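Local structure of Adp-heptose LPS heptosyltransferase II (Escherichia coli, 1PSW) at residues Met14-Ser19 / Pro129-Arg134; Ile257-Cys262 / Ser270-Val275. The protein transfers the second heptose from ADP-heptose onto the heptosyl-Kdo2-lipid A acceptor during assembly of the lipopolysaccharide core. One frame throughout, in Å; residues are numbered along the deposited sequence.

In the fold
The two contacts follow one another along the chain, contact 1 closing before contact 2 opens, and their centres lie about 17 Å apart. They belong to the two halves of a GT-B glycosyltransferase, each half built round a six-stranded parallel sheet. Contact 1 packs helix 11-27, which follows the first strand of the N-terminal sheet, against the start of helix 131-137. Contact 2 joins helices 252-260 and 271-278, which flank strand 264-268 in sequence. Side chains of helix 11-27 pack on helix 271-278 where the halves meet, with Met-15 CG 3.6 Å from His-274 O. As in GT-B enzymes generally, the active site probably lies in the cleft between the halves, which these helices adjoin.

Contact 1. Residues Met14-Ser19 / Pro129-Arg134; sequences MMMSQS and PLMVER
Met-16 and Ser-19 meet Met-131 and Val-132 through aliphatic, selenium and hydroxyl atoms, and no ring or carboxylate enters the interface. The flat groups lie at its margins. SE of Met-16 stands above the plane of the His-274 imidazole but outside the ring's outline, displaced past ND1 and 4.1 Å from ND1. On the second helix Glu-133 turns its carboxylate back to the N-cap residue Leu-130, whose N meets Glu-133 OE1 at 3.1 Å from above the carboxylate plane, 43° out of it.

Helix 11-27, following the first strand of the N-terminal sheet, packs here on helix 131-137, which comes after that sheet's last strand. SE of Met-131, a selenomethionine like Met-16, lies against the base of the Met-16 chain, 3.8 Å from its CG. The Met-131 chain reaches there with CG anti to its backbone N (chi1 157°). Met-16 is instead folded at chi2 and chi3, and its CE is modelled implausibly close to Val-132, so details at that methyl are doubtful. One turn on, Ser-19 OG stands 3.3 Å from Val-132 CG2. A backbone bond from Met-131 to Phe-294, in the loop after strand 283-287, ties this helix start to the C-terminal half.

The segments bury 199 Å² through dispersion and apolar burial, while the Ser-19 hydroxyl facing Val-132 satisfies its polar demand by hydrogen-bonding Leu-156 O.

Contact 2. Residues Ile257-Cys262 / Ser270-Val275; sequences ILIAAC and SGLMHV
Ile-259 reaches with its CD1 methyl to Val-275 CG1, 4.1 Å away, and to Leu-272 CD2 at 4.3 Å. The isoleucine chain is stretched: CD1 continues the line of the side chain away from CA (chi2 172°), carrying the methyl across to the neighbouring helix, whereas CG2 stays nearer its own backbone. Val-275 presents the branch that lies anti to its backbone N, CG1 at chi1 174°, and the two side chains cross at about a right angle. With chi2 at 178°, CD1 of Leu-272 extends away from CA, and it is the other methyl, CD2, branching to the side, that meets Ile-259. Leu-272 and Val-275 are three residues apart, so a single methyl of Ile-259 meets side chains from successive turns of the helix.

Strand 264-268, helix 271-278 and strand 283-287 form a beta-alpha-beta unit of the parallel sheet in the Rossmann-like C-terminal half of the GT-B fold, and helix 252-260 precedes its first strand after a short connection. Met-273 points away from Ile-259 and packs on Leu-283, Ala-285 and Tyr-287 of strand 283-287. At the start of helix 271-278, Gly-271 N is hydrogen-bonded to Glu-190 OE1.

The helix backbones keep their distance, with 8.2 Å between the CA atoms of Ile-259 and Val-275, and the approach is made by side-chain methyls. Val-275 further touches Val-11 of helix 11-27, and Ile-259 touches Leu-279.

Contact 1. Residues Met14-Ser19 / Pro129-Arg134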
# COMPACT_ATOMS: atom_id res chain seq x y z
N MSE A 14 4.28 -3.36 -1.25
CA MSE A 14 4.01 -3.66 -2.65
C MSE A 14 3.66 -2.37 -3.39
O MSE A 14 4.08 -2.17 -4.53
CB MSE A 14 2.85 -4.65 -2.77
CG MSE A 14 2.49 -5.03 -4.21
SE MSE A 14 3.99 -5.81 -5.20
CE MSE A 14 4.09 -7.51 -4.29
N MSE A 15 2.88 -1.51 -2.76
CA MSE A 15 2.51 -0.26 -3.39
C MSE A 15 3.79 0.54 -3.64
O MSE A 15 3.99 1.09 -4.72
CB MSE A 15 1.54 0.50 -2.47
CG MSE A 15 0.67 1.56 -3.19
SE MSE A 15 -0.49 0.80 -4.56
CE MSE A 15 0.37 1.54 -6.15
N MSE A 16 4.68 0.59 -2.65
CA MSE A 16 5.94 1.32 -2.80
C MSE A 16 6.81 0.75 -3.90
O MSE A 16 7.53 1.48 -4.56
CB MSE A 16 6.75 1.30 -1.49
CG MSE A 16 6.05 1.89 -0.31
SE MSE A 16 5.33 3.59 -0.75
CE MSE A 16 6.97 4.54 -0.86
N SER A 17 6.76 -0.57 -4.10
CA SER A 17 7.59 -1.20 -5.11
C SER A 17 7.22 -0.73 -6.51
O SER A 17 8.01 -0.88 -7.44
CB SER A 17 7.51 -2.72 -5.02
OG SER A 17 6.25 -3.23 -5.40
N GLN A 18 6.05 -0.14 -6.67
CA GLN A 18 5.68 0.34 -7.99
C GLN A 18 6.67 1.41 -8.44
O GLN A 18 6.90 1.58 -9.63
CB GLN A 18 4.27 0.93 -8.01
CG GLN A 18 3.79 1.19 -9.44
CD GLN A 18 2.52 2.01 -9.52
OE1 GLN A 18 1.88 2.08 -10.57
NE2 GLN A 18 2.15 2.63 -8.41
N SER A 19 7.25 2.15 -7.49
CA SER A 19 8.21 3.19 -7.85
C SER A 19 9.42 2.59 -8.56
O SER A 19 9.99 3.22 -9.46
CB SER A 19 8.68 3.96 -6.62
OG SER A 19 7.64 4.80 -6.15
N PRO A 129 16.58 7.55 4.00
CA PRO A 129 15.53 7.62 5.02
C PRO A 129 14.15 7.10 4.62
O PRO A 129 13.39 6.64 5.48
CB PRO A 129 15.50 9.10 5.38
CG PRO A 129 15.85 9.75 4.08
CD PRO A 129 16.98 8.90 3.56
N LEU A 130 13.82 7.15 3.33
CA LEU A 130 12.51 6.69 2.87
C LEU A 130 12.56 5.34 2.17
O LEU A 130 13.48 5.08 1.40
CB LEU A 130 11.90 7.73 1.93
CG LEU A 130 11.72 9.15 2.51
CD1 LEU A 130 11.02 10.04 1.49
CD2 LEU A 130 10.91 9.07 3.79
N MSE A 131 11.58 4.49 2.44
CA MSE A 131 11.53 3.19 1.80
C MSE A 131 11.43 3.35 0.29
O MSE A 131 12.04 2.57 -0.44
CB MSE A 131 10.32 2.38 2.29
CG MSE A 131 9.89 1.29 1.29
SE MSE A 131 8.52 0.08 1.96
CE MSE A 131 9.60 -1.48 2.32
N VAL A 132 10.68 4.34 -0.18
CA VAL A 132 10.53 4.55 -1.62
C VAL A 132 11.87 4.84 -2.29
O VAL A 132 12.13 4.41 -3.42
CB VAL A 132 9.56 5.72 -1.96
CG1 VAL A 132 10.15 7.07 -1.52
CG2 VAL A 132 9.27 5.73 -3.45
N GLU A 133 12.73 5.58 -1.59
CA GLU A 133 14.05 5.89 -2.12
C GLU A 133 14.88 4.60 -2.20
O GLU A 133 15.62 4.39 -3.15
CB GLU A 133 14.75 6.93 -1.24
CG GLU A 133 13.97 8.24 -1.14
CD GLU A 133 14.55 9.18 -0.10
OE1 GLU A 133 15.05 8.70 0.93
OE2 GLU A 133 14.47 10.42 -0.31
N ARG A 134 14.74 3.73 -1.20
CA ARG A 134 15.50 2.49 -1.19
C ARG A 134 15.13 1.57 -2.35
O ARG A 134 15.99 0.90 -2.91
CB ARG A 134 15.32 1.76 0.14
CG ARG A 134 15.87 2.56 1.32
CD ARG A 134 15.76 1.82 2.64
NE ARG A 134 16.06 2.73 3.74
CZ ARG A 134 16.04 2.39 5.03
NH1 ARG A 134 15.72 1.16 5.40
NH2 ARG A 134 16.31 3.31 5.96

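Contact 2. Residues Ile257-Cys262 / Ser270-Val275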
# COMPACT_ATOMS: atom_id res chain seq x y z
N ILE A 257 -10.46 0.19 -6.59
CA ILE A 257 -11.54 0.87 -7.30
C ILE A 257 -12.47 1.62 -6.34
O ILE A 257 -12.74 2.80 -6.54
CB ILE A 257 -12.37 -0.16 -8.13
CG1 ILE A 257 -11.49 -0.75 -9.25
CG2 ILE A 257 -13.60 0.53 -8.72
CD1 ILE A 257 -12.05 -2.03 -9.87
N LEU A 258 -12.92 0.94 -5.29
CA LEU A 258 -13.83 1.57 -4.32
C LEU A 258 -13.20 2.76 -3.57
O LEU A 258 -13.86 3.76 -3.30
CB LEU A 258 -14.34 0.53 -3.32
CG LEU A 258 -15.29 -0.50 -3.94
CD1 LEU A 258 -15.63 -1.60 -2.94
CD2 LEU A 258 -16.57 0.19 -4.41
N ILE A 259 -11.93 2.62 -3.22
CA ILE A 259 -11.22 3.70 -2.55
C ILE A 259 -11.19 4.91 -3.50
O ILE A 259 -11.42 6.05 -3.09
CB ILE A 259 -9.79 3.25 -2.16
CG1 ILE A 259 -9.87 2.31 -0.95
CG2 ILE A 259 -8.91 4.48 -1.82
CD1 ILE A 259 -8.57 1.63 -0.58
N ALA A 260 -10.93 4.65 -4.78
CA ALA A 260 -10.89 5.72 -5.77
C ALA A 260 -12.25 6.43 -5.86
O ALA A 260 -12.30 7.62 -6.14
CB ALA A 260 -10.52 5.13 -7.14
N ALA A 261 -13.33 5.70 -5.61
CA ALA A 261 -14.68 6.27 -5.68
C ALA A 261 -15.06 7.11 -4.45
O ALA A 261 -16.09 7.78 -4.46
CB ALA A 261 -15.70 5.16 -5.90
N CYS A 262 -14.25 7.05 -3.40
CA CYS A 262 -14.52 7.81 -2.18
C CYS A 262 -14.10 9.26 -2.27
O CYS A 262 -13.07 9.56 -2.87
CB CYS A 262 -13.79 7.21 -0.99
SG CYS A 262 -14.38 5.56 -0.49
N SER A 270 -1.16 2.22 7.79
CA SER A 270 -1.32 0.87 7.28
C SER A 270 -1.09 0.77 5.78
O SER A 270 -0.85 1.77 5.11
CB SER A 270 -2.73 0.38 7.58
OG SER A 270 -3.67 1.11 6.81
N GLY A 271 -1.17 -0.45 5.24
CA GLY A 271 -0.97 -0.64 3.82
C GLY A 271 -1.98 0.07 2.92
O GLY A 271 -1.61 0.61 1.88
N LEU A 272 -3.25 0.09 3.31
CA LEU A 272 -4.26 0.75 2.48
C LEU A 272 -4.04 2.25 2.40
O LEU A 272 -4.48 2.88 1.45
CB LEU A 272 -5.67 0.43 2.98
CG LEU A 272 -6.13 -1.03 2.77
CD1 LEU A 272 -7.53 -1.19 3.36
CD2 LEU A 272 -6.15 -1.37 1.27
N MSE A 273 -3.36 2.82 3.39
CA MSE A 273 -3.08 4.25 3.36
C MSE A 273 -2.31 4.54 2.07
O MSE A 273 -2.63 5.47 1.33
CB MSE A 273 -2.20 4.64 4.55
CG MSE A 273 -1.82 6.13 4.61
SE MSE A 273 -0.60 6.54 6.06
CE MSE A 273 1.02 5.91 5.10
N HIS A 274 -1.30 3.73 1.81
CA HIS A 274 -0.48 3.88 0.61
C HIS A 274 -1.28 3.73 -0.68
O HIS A 274 -0.98 4.39 -1.68
CB HIS A 274 0.68 2.88 0.66
CG HIS A 274 1.59 3.12 1.81
ND1 HIS A 274 2.34 4.27 1.93
CD2 HIS A 274 1.77 2.43 2.96
CE1 HIS A 274 2.94 4.28 3.11
NE2 HIS A 274 2.61 3.17 3.75
N VAL A 275 -2.29 2.87 -0.65
CA VAL A 275 -3.14 2.69 -1.81
C VAL A 275 -3.92 3.98 -2.07
O VAL A 275 -3.94 4.47 -3.20
CB VAL A 275 -4.13 1.51 -1.60
CG1 VAL A 275 -5.11 1.42 -2.77
CG2 VAL A 275 -3.34 0.19 -1.49